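Local coordinates for capsid protein (Infectious hypodermal and hematopoietic necrosis virus, PDB 3N7X) that forms the icosahedral shell of a shrimp-infecting parvovirus, sixty copies assembling into the capsid, and binds calcium between subunits, at residues A[60-63]-A[64-68]; A[85-89]-A[90-94]; A[172-176]-A[177-181]; A[189-192]-A[193-196]; A[201-204]-A[205-209]. One frame throughout, in Å; residues are numbered along the deposited sequence.

Overall arrangement
All five contacts are local turns or helix ends in the loops and strand edges of a beta-barrel capsid subunit. Interaction 4 is fully buried in the assembly, interactions 1, 3 and 5 are partly buried, and interaction 2 is a hairpin at the subunit surface, where neighbouring subunits meet it. Interactions 1 and 4 touch through Phe66 and Tyr190, and interaction 2 rests on the helix of interaction 3 through Leu86 and Ile175. Calcium separates interactions 3 and 4 from the rest: Gln176 gives a backbone oxygen, Glu191 a carboxylate, to equivalent ions between subunits. Interaction 1 relies on an amide and waters, interaction 2 on backbone pairing, interaction 5 on a salt bridge and a turn.

Interaction 1: residues A[60-63]-A[64-68]; sequences AAND and GNFDG
Asn62 and Phe66 meet because their first torsions bring the Asn62 amide to the edge of the Phe66 ring: CG of Asn62 sits between its own backbone N and carbonyl carbon (chi1 61°), while CG of Phe66 lies opposite its carbonyl carbon (chi1 -61°). Asn62 CG is 3.8 Å from Phe66 CD1, and the two planes are 69° apart. Asn62 ND2 donates to Gly64 O at 2.8 Å, a fairly straight bond made in the plane of the amide, which fixes the rotation of that group. Ala60 adds a methyl, CB lying 3.6 Å from Phe66 CE1. At the backbone angles of Gly64 a CB would clash with the carbonyl O of Asp63, which calls for glycine.

Two waters fill in the polar side. One accepts from Asp63 N and donates to Asn65 O and to Asp67 OD2, the last at 2.6 Å; the other joins Ala60 O to Asp67 N. Pro270 and Lys272 also pack on Phe66, and Glu278 accepts from its backbone N. In this loop between strands 45-59 and 70-74, the Asn62 bond therefore braces the turn while the waters bridge the two limbs, with the aromatic ring as the apolar side, rather than strand pairing.

Interaction 2: residues A[85-89]-A[90-94]; sequences GLKSS and DSSAT
Gly85 and Thr94 form an antiparallel hydrogen-bonded pair, Gly85 N giving to Thr94 O at 2.8 Å and Thr94 N returning to Gly85 O at 3.0 Å. Leu86 and Ala93 follow as a non-hydrogen-bonded pair, and Lys87 N donates to Ser92 O at 2.8 Å. Then the chain turns, closed by Ser91 N to Lys87 O.

At the tip Asp90 makes an Asx turn: its OD1 takes both the backbone N of Ser92 (2.9 Å) and Ser92 OG (2.7 Å), both arriving from the same carboxylate face. Asp90 CG, between its backbone N and carbonyl carbon (chi1 57°), carries OD1 back to Ser92. The aliphatic part of Lys87 crosses this group, Lys87 CD lying 3.3 Å from Asp90 OD1, while Lys87 NZ stays 5.6 Å from Asp90 OD2. Thr94 CG2 packs beside the Lys87 backbone N.

The hairpin of strands 84-86 and 93-95 lies over helix 171-176, with Leu86 and Ala93 resting on Ile175, and a neighbouring subunit meets it from Asn189, Asp192 and Gln195.

Interaction 3: residues A[172-176]-A[177-181]; sequences AKWIQ and NPQLV. With CA (calcium ion), chain B.
Apolar contact centres on Trp174 and Gln179. The aliphatic part of Gln179 lies over one face of the indole: CB makes a CH-pi contact 3.6 Å from the centroid of the six-membered ring, only 10° off its normal, and CG sits over the middle of the ring system. A bend at the second torsion of Gln179 (chi2 -59°) then carries its amide away from the ring and back toward the helix end, the amide plane standing nearly upright on the indole at 83°. The indole NE1 is engaged by Leu320 O.

Among hydrogen bonds, Asn177 N closes the last turn on Lys173 O at 2.8 Å. Gln179 NE2 donates to Asn177 O at 2.8 Å, approaching from above the carbonyl plane, and also comes near Lys173 O. Asn177 ND2 reaches the carbonyl of Pro178 on a lone pair, at 2.9 Å, while Asn177 OD1 accepts from Glu57 N.

Gln176, the last helical residue, offers its backbone O to calcium at 2.4 Å. Two of the metal's waters are steadied here, one donating to Ile175 O and the other to Asn177 OD1. Tyr55 O of the same chain and Glu191 OE2 of a neighbouring subunit complete the site. The arrangement is that of a helix C-terminus running into a strand of the barrel, its last carbonyl contributing to an intersubunit calcium site.

Interaction 4: residues A[189-192]-A[193-196]; sequences NYED and PIQQ. With CA (calcium ion), chain C.
Ile194 and Glu191 pack closely where the chain enters the helix: Ile194 CG1 lies 3.1 Å from Glu191 O, its position between backbone N and carbonyl carbon (chi1 68°) turning the branch back toward that residue, and CD1 comes up to the aliphatic CG of Glu191. Pro193 and Ile194 pack on Phe152 of strand 149-153.

The motif is a type I beta turn, Asn189 to Asp192, leading into helix 192-196. Asn189 OD1 accepts from Glu191 N at 3.0 Å, a capping bond met from well above the amide plane, and the first helical turn follows with Gln195 N to Glu191 O and Gln196 N to Asp192 O.

On another flank of the helix Gln196 CG makes a second close contact, 3.2 Å from Asp192 O, and its amide lies almost parallel to the Asp192 carboxylate, 11° between planes. The polar ends here are more loosely joined, through water: one donates to Asp192 OD1 at 2.8 Å and weakly to Gln196 OE1, and another links Asn189 ND2 to Gln195 OE1. Gln195 NE2 also donates to Gln196 OE1, on a lone pair and in plane, at 3.0 Å. At the calcium end Glu191 OE2 binds the metal at 2.3 Å, while OE1 accepts a hydrogen bond from one of the metal's waters; Tyr190 OH meets a second such water at 2.7 Å. Tyr55 O and Gln176 O of a neighbouring subunit share this ion.

Interaction 5: residues A[201-204]-A[205-209]; sequences EQMR and TGDRK
Lys209 and Glu201 pair across the two strands, Lys209 NZ to Glu201 OE1 2.8 Å, a salt bridge met from above the carboxylate plane; NZ also gives a weak bond to Gln202 O at 3.0 Å. Glu201 OE2 is taken by Tyr211 OH. A bend in Lys209 at chi2 (-61°) brings its chain past Met203, Lys209 CG to Met203 CG 3.8 Å.

At the type II turn, Asp207 N donates to Arg204 O at 2.9 Å and Asp207 OD2 accepts from Arg204 N at 2.9 Å. One water donates to Arg204 O and Asp207 O; another accepts from Arg204 NH1 and lies 2.7 Å from Asp207 OD2, within hydrogen-bonding distance. A CB at Gly206 would jam against Thr205 O, so the turn calls for glycine. The Arg204 guanidinium grips Gln202 OE1 end-on with NH1 and NH2, both at 2.8 Å, and Gln202 NE2 goes to Ser122 of a neighbouring subunit.

The turn joins strand 199-203, paired with strand 149-153, to strand 208-214, paired with strand 111-131, linking two sheets of the barrel.

Interaction 1: residues A[60-63]-A[64-68]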
loop_
_atom_site.group_PDB
_atom_site.type_symbol
_atom_site.label_atom_id
_atom_site.label_comp_id
_atom_site.label_asym_id
_atom_site.label_seq_id
_atom_site.Cartn_x
_atom_site.Cartn_y
_atom_site.Cartn_z
ATOM N N ALA A 60 -21.090 11.063 -102.093
ATOM C CA ALA A 60 -21.520 12.374 -101.624
ATOM C C ALA A 60 -22.993 12.696 -101.885
ATOM O O ALA A 60 -23.410 13.851 -101.746
ATOM C CB ALA A 60 -20.630 13.452 -102.227
ATOM N N ALA A 61 -23.778 11.686 -102.255
ATOM C CA ALA A 61 -25.215 11.865 -102.515
ATOM C C ALA A 61 -25.494 12.887 -103.614
ATOM O O ALA A 61 -26.550 13.528 -103.643
ATOM C CB ALA A 61 -25.928 12.286 -101.230
ATOM N N ASN A 62 -24.545 13.020 -104.529
ATOM C CA ASN A 62 -24.661 13.975 -105.617
ATOM C C ASN A 62 -24.959 13.327 -106.966
ATOM O O ASN A 62 -24.899 12.108 -107.126
ATOM C CB ASN A 62 -23.355 14.751 -105.733
ATOM C CG ASN A 62 -22.183 13.842 -106.037
ATOM O OD1 ASN A 62 -21.899 12.904 -105.284
ATOM N ND2 ASN A 62 -21.503 14.104 -107.148
ATOM N N ASP A 63 -25.273 14.184 -107.929
ATOM C CA ASP A 63 -25.565 13.810 -109.306
ATOM C C ASP A 63 -24.905 14.957 -110.064
ATOM O O ASP A 63 -25.548 15.963 -110.372
ATOM C CB ASP A 63 -27.072 13.828 -109.555
ATOM C CG ASP A 63 -27.450 13.206 -110.885
ATOM O OD1 ASP A 63 -26.674 13.359 -111.857
ATOM O OD2 ASP A 63 -28.528 12.573 -110.961
ATOM N N GLY A 64 -23.616 14.815 -110.340
ATOM C CA GLY A 64 -22.896 15.881 -111.007
ATOM C C GLY A 64 -22.236 16.717 -109.923
ATOM O O GLY A 64 -21.649 16.170 -108.992
ATOM N N ASN A 65 -22.330 18.036 -110.021
ATOM C CA ASN A 65 -21.720 18.890 -109.014
ATOM C C ASN A 65 -22.400 18.733 -107.666
ATOM O O ASN A 65 -23.610 18.519 -107.594
ATOM C CB ASN A 65 -21.777 20.350 -109.452
ATOM C CG ASN A 65 -20.863 20.632 -110.624
ATOM O OD1 ASN A 65 -20.111 19.757 -111.060
ATOM N ND2 ASN A 65 -20.913 21.857 -111.138
ATOM N N PHE A 66 -21.615 18.843 -106.598
ATOM C CA PHE A 66 -22.150 18.707 -105.252
ATOM C C PHE A 66 -23.276 19.692 -104.990
ATOM O O PHE A 66 -23.245 20.825 -105.467
ATOM C CB PHE A 66 -21.073 18.970 -104.194
ATOM C CG PHE A 66 -19.908 18.023 -104.236
ATOM C CD1 PHE A 66 -20.100 16.656 -104.436
ATOM C CD2 PHE A 66 -18.616 18.492 -104.006
ATOM C CE1 PHE A 66 -19.022 15.769 -104.401
ATOM C CE2 PHE A 66 -17.529 17.613 -103.967
ATOM C CZ PHE A 66 -17.731 16.252 -104.163
ATOM N N ASP A 67 -24.266 19.251 -104.224
ATOM C CA ASP A 67 -25.372 20.109 -103.810
ATOM C C ASP A 67 -25.809 19.595 -102.440
ATOM O O ASP A 67 -25.229 18.641 -101.923
ATOM C CB ASP A 67 -26.542 20.073 -104.810
ATOM C CG ASP A 67 -27.212 18.715 -104.895
ATOM O OD1 ASP A 67 -27.540 18.120 -103.839
ATOM O OD2 ASP A 67 -27.429 18.250 -106.032
ATOM N N GLY A 68 -26.812 20.224 -101.843
ATOM C CA GLY A 68 -27.269 19.776 -100.542
ATOM C C GLY A 68 -28.722 19.352 -100.588
ATOM O O GLY A 68 -29.474 19.594 -99.646
HETATM O O HOH W 1 -23.427 16.558 -102.821
HETATM O O HOH W 2 -25.602 16.768 -107.210
#

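Interaction 2: residues A[85-89]-A[90-94]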
loop_
_atom_site.group_PDB
_atom_site.type_symbol
_atom_site.label_atom_id
_atom_site.label_comp_id
_atom_site.label_asym_id
_atom_site.label_seq_id
_atom_site.Cartn_x
_atom_site.Cartn_y
_atom_site.Cartn_z
ATOM N N GLY A 85 -34.941 -10.483 -95.341
ATOM C CA GLY A 85 -33.557 -10.563 -95.769
ATOM C C GLY A 85 -33.547 -10.628 -97.286
ATOM O O GLY A 85 -34.545 -10.289 -97.927
ATOM N N LEU A 86 -32.436 -11.068 -97.866
ATOM C CA LEU A 86 -32.341 -11.170 -99.316
ATOM C C LEU A 86 -32.291 -12.614 -99.788
ATOM O O LEU A 86 -31.598 -13.442 -99.200
ATOM C CB LEU A 86 -31.099 -10.438 -99.823
ATOM C CG LEU A 86 -31.087 -8.931 -99.591
ATOM C CD1 LEU A 86 -29.834 -8.333 -100.207
ATOM C CD2 LEU A 86 -32.336 -8.308 -100.200
ATOM N N LYS A 87 -33.038 -12.902 -100.852
ATOM C CA LYS A 87 -33.083 -14.229 -101.457
ATOM C C LYS A 87 -31.748 -14.356 -102.207
ATOM O O LYS A 87 -31.386 -13.469 -102.982
ATOM C CB LYS A 87 -34.259 -14.282 -102.430
ATOM C CG LYS A 87 -34.676 -15.652 -102.920
ATOM C CD LYS A 87 -35.663 -15.474 -104.066
ATOM C CE LYS A 87 -36.263 -16.786 -104.537
ATOM N NZ LYS A 87 -37.272 -17.289 -103.569
ATOM N N SER A 88 -31.021 -15.445 -101.980
ATOM C CA SER A 88 -29.712 -15.625 -102.607
ATOM C C SER A 88 -29.690 -15.647 -104.132
ATOM O O SER A 88 -28.704 -15.239 -104.751
ATOM C CB SER A 88 -29.047 -16.903 -102.086
ATOM O OG SER A 88 -29.704 -18.061 -102.569
ATOM N N SER A 89 -30.770 -16.116 -104.739
ATOM C CA SER A 89 -30.821 -16.207 -106.190
ATOM C C SER A 89 -30.999 -14.889 -106.934
ATOM O O SER A 89 -30.359 -14.675 -107.958
ATOM C CB SER A 89 -31.915 -17.189 -106.617
ATOM O OG SER A 89 -33.187 -16.795 -106.135
ATOM N N ASP A 90 -31.847 -13.997 -106.432
ATOM C CA ASP A 90 -32.075 -12.733 -107.129
ATOM C C ASP A 90 -31.975 -11.475 -106.275
ATOM O O ASP A 90 -32.355 -10.394 -106.723
ATOM C CB ASP A 90 -33.448 -12.750 -107.801
ATOM C CG ASP A 90 -34.574 -13.018 -106.817
ATOM O OD1 ASP A 90 -34.363 -12.827 -105.596
ATOM O OD2 ASP A 90 -35.676 -13.408 -107.265
ATOM N N SER A 91 -31.483 -11.614 -105.050
ATOM C CA SER A 91 -31.347 -10.470 -104.151
ATOM C C SER A 91 -32.670 -9.746 -103.897
ATOM O O SER A 91 -32.686 -8.545 -103.626
ATOM C CB SER A 91 -30.326 -9.475 -104.711
ATOM O OG SER A 91 -29.044 -10.069 -104.819
ATOM N N SER A 92 -33.779 -10.472 -103.986
ATOM C CA SER A 92 -35.089 -9.875 -103.745
ATOM C C SER A 92 -35.422 -10.016 -102.260
ATOM O O SER A 92 -34.810 -10.819 -101.551
ATOM C CB SER A 92 -36.163 -10.580 -104.577
ATOM O OG SER A 92 -36.403 -11.896 -104.097
ATOM N N ALA A 93 -36.389 -9.239 -101.788
ATOM C CA ALA A 93 -36.777 -9.313 -100.386
ATOM C C ALA A 93 -37.520 -10.620 -100.125
ATOM O O ALA A 93 -38.372 -11.028 -100.911
ATOM C CB ALA A 93 -37.660 -8.123 -100.020
ATOM N N THR A 94 -37.183 -11.283 -99.024
ATOM C CA THR A 94 -37.836 -12.535 -98.658
ATOM C C THR A 94 -37.842 -12.602 -97.132
ATOM O O THR A 94 -36.932 -12.097 -96.478
ATOM C CB THR A 94 -37.085 -13.758 -99.257
ATOM O OG1 THR A 94 -37.864 -14.943 -99.061
ATOM C CG2 THR A 94 -35.726 -13.942 -98.592
#

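Interaction 3: residues A[172-176]-A[177-181]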
loop_
_atom_site.group_PDB
_atom_site.type_symbol
_atom_site.label_atom_id
_atom_site.label_comp_id
_atom_site.label_asym_id
_atom_site.label_seq_id
_atom_site.Cartn_x
_atom_site.Cartn_y
_atom_site.Cartn_z
ATOM N N ALA A 172 -36.737 -4.422 -101.197
ATOM C CA ALA A 172 -35.453 -5.037 -101.512
ATOM C C ALA A 172 -34.340 -3.985 -101.562
ATOM O O ALA A 172 -33.250 -4.199 -101.031
ATOM C CB ALA A 172 -35.532 -5.780 -102.843
ATOM N N LYS A 173 -34.615 -2.850 -102.200
ATOM C CA LYS A 173 -33.626 -1.780 -102.302
ATOM C C LYS A 173 -33.188 -1.312 -100.913
ATOM O O LYS A 173 -31.992 -1.201 -100.633
ATOM C CB LYS A 173 -34.203 -0.597 -103.085
ATOM C CG LYS A 173 -34.413 -0.873 -104.566
ATOM C CD LYS A 173 -33.122 -0.714 -105.361
ATOM C CE LYS A 173 -32.689 0.755 -105.414
ATOM N NZ LYS A 173 -31.429 0.980 -106.194
ATOM N N TRP A 174 -34.161 -1.037 -100.047
ATOM C CA TRP A 174 -33.856 -0.590 -98.695
ATOM C C TRP A 174 -33.006 -1.609 -97.942
ATOM O O TRP A 174 -32.119 -1.242 -97.174
ATOM C CB TRP A 174 -35.139 -0.328 -97.910
ATOM C CG TRP A 174 -35.822 0.957 -98.259
ATOM C CD1 TRP A 174 -36.984 1.105 -98.959
ATOM C CD2 TRP A 174 -35.423 2.275 -97.864
ATOM N NE1 TRP A 174 -37.339 2.429 -99.016
ATOM C CE2 TRP A 174 -36.398 3.170 -98.352
ATOM C CE3 TRP A 174 -34.338 2.784 -97.140
ATOM C CZ2 TRP A 174 -36.325 4.550 -98.138
ATOM C CZ3 TRP A 174 -34.263 4.160 -96.925
ATOM C CH2 TRP A 174 -35.254 5.025 -97.423
ATOM N N ILE A 175 -33.282 -2.890 -98.151
ATOM C CA ILE A 175 -32.507 -3.924 -97.485
ATOM C C ILE A 175 -31.098 -3.915 -98.064
ATOM O O ILE A 175 -30.113 -4.102 -97.352
ATOM C CB ILE A 175 -33.137 -5.310 -97.696
ATOM C CG1 ILE A 175 -34.472 -5.383 -96.957
ATOM C CG2 ILE A 175 -32.192 -6.395 -97.206
ATOM C CD1 ILE A 175 -35.158 -6.728 -97.065
ATOM N N GLN A 176 -31.007 -3.687 -99.367
ATOM C CA GLN A 176 -29.718 -3.653 -100.038
ATOM C C GLN A 176 -28.865 -2.482 -99.558
ATOM O O GLN A 176 -27.648 -2.609 -99.400
ATOM C CB GLN A 176 -29.918 -3.546 -101.552
ATOM C CG GLN A 176 -30.103 -4.883 -102.261
ATOM C CD GLN A 176 -30.917 -4.767 -103.552
ATOM O OE1 GLN A 176 -30.792 -3.795 -104.302
ATOM N NE2 GLN A 176 -31.750 -5.771 -103.817
ATOM N N ASN A 177 -29.509 -1.348 -99.301
ATOM C CA ASN A 177 -28.762 -0.165 -98.904
ATOM C C ASN A 177 -29.678 0.980 -98.487
ATOM O O ASN A 177 -30.859 1.012 -98.841
ATOM C CB ASN A 177 -27.923 0.304 -100.109
ATOM C CG ASN A 177 -26.717 1.142 -99.713
ATOM O OD1 ASN A 177 -25.645 0.606 -99.416
ATOM N ND2 ASN A 177 -26.887 2.458 -99.707
ATOM N N PRO A 178 -29.150 1.920 -97.693
ATOM C CA PRO A 178 -29.971 3.059 -97.281
ATOM C C PRO A 178 -30.243 3.812 -98.585
ATOM O O PRO A 178 -29.362 3.904 -99.440
ATOM C CB PRO A 178 -29.039 3.829 -96.352
ATOM C CG PRO A 178 -28.270 2.718 -95.689
ATOM C CD PRO A 178 -27.948 1.800 -96.844
ATOM N N GLN A 179 -31.450 4.340 -98.746
ATOM C CA GLN A 179 -31.805 5.043 -99.975
ATOM C C GLN A 179 -31.781 6.563 -99.846
ATOM O O GLN A 179 -31.903 7.110 -98.747
ATOM C CB GLN A 179 -33.187 4.578 -100.440
ATOM C CG GLN A 179 -33.251 3.088 -100.722
ATOM C CD GLN A 179 -32.254 2.666 -101.790
ATOM O OE1 GLN A 179 -32.253 3.206 -102.896
ATOM N NE2 GLN A 179 -31.403 1.698 -101.465
ATOM N N LEU A 180 -31.622 7.245 -100.977
ATOM C CA LEU A 180 -31.581 8.701 -100.975
ATOM C C LEU A 180 -32.938 9.342 -100.727
ATOM O O LEU A 180 -33.961 8.910 -101.260
ATOM C CB LEU A 180 -31.012 9.224 -102.295
ATOM C CG LEU A 180 -29.504 9.071 -102.512
ATOM C CD1 LEU A 180 -29.141 9.653 -103.871
ATOM C CD2 LEU A 180 -28.734 9.786 -101.401
ATOM N N VAL A 181 -32.929 10.383 -99.906
ATOM C CA VAL A 181 -34.132 11.127 -99.565
ATOM C C VAL A 181 -33.853 12.595 -99.860
ATOM O O VAL A 181 -32.787 13.112 -99.523
ATOM C CB VAL A 181 -34.484 10.960 -98.069
ATOM C CG1 VAL A 181 -35.589 11.922 -97.680
ATOM C CG2 VAL A 181 -34.926 9.531 -97.796
HETATM CA CA CA B . -25.816 -4.034 -99.748
HETATM O O HOH W 3 -27.209 -5.092 -98.085
HETATM O O HOH W 4 -25.435 -1.888 -100.706
HETATM O O HOH W 5 -23.756 -4.028 -101.005
#

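Interaction 4: residues A[189-192]-A[193-196]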
loop_
_atom_site.group_PDB
_atom_site.type_symbol
_atom_site.label_atom_id
_atom_site.label_comp_id
_atom_site.label_asym_id
_atom_site.label_seq_id
_atom_site.Cartn_x
_atom_site.Cartn_y
_atom_site.Cartn_z
ATOM N N ASN A 189 -26.550 24.873 -102.851
ATOM C CA ASN A 189 -25.395 24.984 -101.961
ATOM C C ASN A 189 -25.160 23.666 -101.220
ATOM O O ASN A 189 -25.949 23.281 -100.351
ATOM C CB ASN A 189 -25.624 26.116 -100.957
ATOM C CG ASN A 189 -24.625 26.098 -99.820
ATOM O OD1 ASN A 189 -23.472 25.701 -99.994
ATOM N ND2 ASN A 189 -25.057 26.542 -98.648
ATOM N N TYR A 190 -24.065 22.985 -101.554
ATOM C CA TYR A 190 -23.767 21.696 -100.943
ATOM C C TYR A 190 -23.478 21.750 -99.446
ATOM O O TYR A 190 -23.452 20.710 -98.789
ATOM C CB TYR A 190 -22.608 21.012 -101.683
ATOM C CG TYR A 190 -21.229 21.482 -101.288
ATOM C CD1 TYR A 190 -20.896 22.837 -101.303
ATOM C CD2 TYR A 190 -20.244 20.565 -100.908
ATOM C CE1 TYR A 190 -19.619 23.268 -100.950
ATOM C CE2 TYR A 190 -18.960 20.982 -100.554
ATOM C CZ TYR A 190 -18.654 22.334 -100.575
ATOM O OH TYR A 190 -17.390 22.754 -100.221
ATOM N N GLU A 191 -23.272 22.949 -98.907
ATOM C CA GLU A 191 -23.003 23.094 -97.475
ATOM C C GLU A 191 -24.280 23.178 -96.642
ATOM O O GLU A 191 -24.224 23.219 -95.414
ATOM C CB GLU A 191 -22.147 24.343 -97.199
ATOM C CG GLU A 191 -20.645 24.111 -97.316
ATOM C CD GLU A 191 -19.800 25.322 -96.920
ATOM O OE1 GLU A 191 -20.162 26.026 -95.953
ATOM O OE2 GLU A 191 -18.754 25.556 -97.565
ATOM N N ASP A 192 -25.433 23.183 -97.300
ATOM C CA ASP A 192 -26.689 23.311 -96.575
ATOM C C ASP A 192 -26.863 22.340 -95.408
ATOM O O ASP A 192 -27.238 22.743 -94.306
ATOM C CB ASP A 192 -27.873 23.182 -97.531
ATOM C CG ASP A 192 -29.129 23.843 -96.985
ATOM O OD1 ASP A 192 -29.083 25.064 -96.707
ATOM O OD2 ASP A 192 -30.157 23.149 -96.828
ATOM N N PRO A 193 -26.587 21.047 -95.627
ATOM C CA PRO A 193 -26.740 20.071 -94.544
ATOM C C PRO A 193 -25.959 20.395 -93.268
ATOM O O PRO A 193 -26.505 20.294 -92.168
ATOM C CB PRO A 193 -26.287 18.768 -95.193
ATOM C CG PRO A 193 -26.690 18.958 -96.624
ATOM C CD PRO A 193 -26.233 20.375 -96.889
ATOM N N ILE A 194 -24.692 20.788 -93.401
ATOM C CA ILE A 194 -23.891 21.101 -92.217
ATOM C C ILE A 194 -24.279 22.433 -91.584
ATOM O O ILE A 194 -23.939 22.703 -90.435
ATOM C CB ILE A 194 -22.371 21.115 -92.517
ATOM C CG1 ILE A 194 -22.014 22.294 -93.422
ATOM C CG2 ILE A 194 -21.956 19.789 -93.139
ATOM C CD1 ILE A 194 -20.532 22.397 -93.727
ATOM N N GLN A 195 -24.989 23.269 -92.329
ATOM C CA GLN A 195 -25.427 24.540 -91.781
ATOM C C GLN A 195 -26.765 24.362 -91.072
ATOM O O GLN A 195 -27.082 25.101 -90.143
ATOM C CB GLN A 195 -25.593 25.590 -92.893
ATOM C CG GLN A 195 -26.407 26.824 -92.458
ATOM C CD GLN A 195 -26.565 27.884 -93.551
ATOM O OE1 GLN A 195 -25.606 28.564 -93.922
ATOM N NE2 GLN A 195 -27.785 28.030 -94.063
ATOM N N GLN A 196 -27.529 23.356 -91.491
ATOM C CA GLN A 196 -28.872 23.141 -90.959
ATOM C C GLN A 196 -29.159 22.052 -89.923
ATOM O O GLN A 196 -29.832 22.313 -88.925
ATOM C CB GLN A 196 -29.830 22.961 -92.140
ATOM C CG GLN A 196 -29.843 24.146 -93.093
ATOM C CD GLN A 196 -30.448 25.389 -92.464
ATOM O OE1 GLN A 196 -29.866 26.476 -92.513
ATOM N NE2 GLN A 196 -31.630 25.236 -91.876
HETATM CA CA CA C . -17.145 27.109 -97.998
HETATM O O HOH W 6 -24.222 27.027 -95.973
HETATM O O HOH W 7 -16.571 25.203 -99.361
HETATM O O HOH W 8 -18.492 28.038 -96.224
HETATM O O HOH W 9 -30.612 27.052 -95.452
HETATM O O HOH W 10 -15.041 27.451 -99.057
#

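Interaction 5: residues A[201-204]-A[205-209]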
loop_
_atom_site.group_PDB
_atom_site.type_symbol
_atom_site.label_atom_id
_atom_site.label_comp_id
_atom_site.label_asym_id
_atom_site.label_seq_id
_atom_site.Cartn_x
_atom_site.Cartn_y
_atom_site.Cartn_z
ATOM N N GLU A 201 -22.127 13.988 -86.820
ATOM C CA GLU A 201 -20.936 13.289 -86.375
ATOM C C GLU A 201 -20.281 12.658 -87.588
ATOM O O GLU A 201 -20.918 12.491 -88.632
ATOM C CB GLU A 201 -21.258 12.232 -85.312
ATOM C CG GLU A 201 -21.884 10.944 -85.792
ATOM C CD GLU A 201 -22.079 9.955 -84.640
ATOM O OE1 GLU A 201 -21.077 9.627 -83.962
ATOM O OE2 GLU A 201 -23.226 9.508 -84.407
ATOM N N GLN A 202 -19.002 12.334 -87.456
ATOM C CA GLN A 202 -18.255 11.747 -88.553
ATOM C C GLN A 202 -17.932 10.290 -88.290
ATOM O O GLN A 202 -17.852 9.860 -87.141
ATOM C CB GLN A 202 -16.943 12.503 -88.758
ATOM C CG GLN A 202 -17.096 13.993 -88.951
ATOM C CD GLN A 202 -15.756 14.696 -89.064
ATOM O OE1 GLN A 202 -14.702 14.053 -89.059
ATOM N NE2 GLN A 202 -15.788 16.026 -89.172
ATOM N N MET A 203 -17.754 9.530 -89.363
ATOM C CA MET A 203 -17.380 8.136 -89.237
ATOM C C MET A 203 -16.204 7.892 -90.162
ATOM O O MET A 203 -16.247 8.254 -91.337
ATOM C CB MET A 203 -18.517 7.203 -89.628
ATOM C CG MET A 203 -18.110 5.737 -89.534
ATOM S SD MET A 203 -19.392 4.588 -90.063
ATOM C CE MET A 203 -18.610 2.972 -89.717
ATOM N N ARG A 204 -15.147 7.297 -89.626
ATOM C CA ARG A 204 -13.973 6.996 -90.426
ATOM C C ARG A 204 -13.442 5.617 -90.082
ATOM O O ARG A 204 -13.989 4.926 -89.223
ATOM C CB ARG A 204 -12.890 8.057 -90.221
ATOM C CG ARG A 204 -12.861 8.654 -88.837
ATOM C CD ARG A 204 -11.628 9.534 -88.628
ATOM N NE ARG A 204 -11.609 10.763 -89.428
ATOM C CZ ARG A 204 -12.508 11.738 -89.333
ATOM N NH1 ARG A 204 -13.516 11.620 -88.479
ATOM N NH2 ARG A 204 -12.380 12.846 -90.062
ATOM N N THR A 205 -12.390 5.208 -90.778
ATOM C CA THR A 205 -11.794 3.905 -90.543
ATOM C C THR A 205 -11.578 3.677 -89.049
ATOM O O THR A 205 -11.124 4.575 -88.330
ATOM C CB THR A 205 -10.447 3.788 -91.273
ATOM O OG1 THR A 205 -9.613 4.903 -90.923
ATOM C CG2 THR A 205 -10.660 3.781 -92.780
ATOM N N GLY A 206 -11.919 2.480 -88.583
ATOM C CA GLY A 206 -11.742 2.159 -87.178
ATOM C C GLY A 206 -12.919 2.496 -86.278
ATOM O O GLY A 206 -13.028 1.962 -85.177
ATOM N N ASP A 207 -13.804 3.379 -86.729
ATOM C CA ASP A 207 -14.954 3.753 -85.915
ATOM C C ASP A 207 -16.037 2.693 -85.912
ATOM O O ASP A 207 -16.108 1.851 -86.804
ATOM C CB ASP A 207 -15.599 5.050 -86.418
ATOM C CG ASP A 207 -14.759 6.278 -86.146
ATOM O OD1 ASP A 207 -13.782 6.184 -85.367
ATOM O OD2 ASP A 207 -15.090 7.348 -86.709
ATOM N N ARG A 208 -16.873 2.754 -84.882
ATOM C CA ARG A 208 -18.028 1.878 -84.743
ATOM C C ARG A 208 -19.146 2.864 -84.430
ATOM O O ARG A 208 -19.015 3.676 -83.518
ATOM C CB ARG A 208 -17.872 0.895 -83.583
ATOM C CG ARG A 208 -16.872 -0.216 -83.821
ATOM C CD ARG A 208 -16.886 -1.214 -82.676
ATOM N NE ARG A 208 -18.110 -2.010 -82.652
ATOM C CZ ARG A 208 -18.322 -3.087 -83.408
ATOM N NH1 ARG A 208 -17.390 -3.509 -84.261
ATOM N NH2 ARG A 208 -19.464 -3.753 -83.301
ATOM N N LYS A 209 -20.223 2.821 -85.205
ATOM C CA LYS A 209 -21.343 3.727 -84.986
ATOM C C LYS A 209 -22.581 2.910 -84.696
ATOM O O LYS A 209 -23.100 2.208 -85.567
ATOM C CB LYS A 209 -21.563 4.608 -86.215
ATOM C CG LYS A 209 -20.382 5.513 -86.537
ATOM C CD LYS A 209 -20.091 6.474 -85.391
ATOM C CE LYS A 209 -18.975 7.443 -85.761
ATOM N NZ LYS A 209 -18.689 8.434 -84.681
HETATM O O HOH W 11 -15.137 2.306 -89.433
HETATM O O HOH W 12 -14.551 9.922 -86.096
#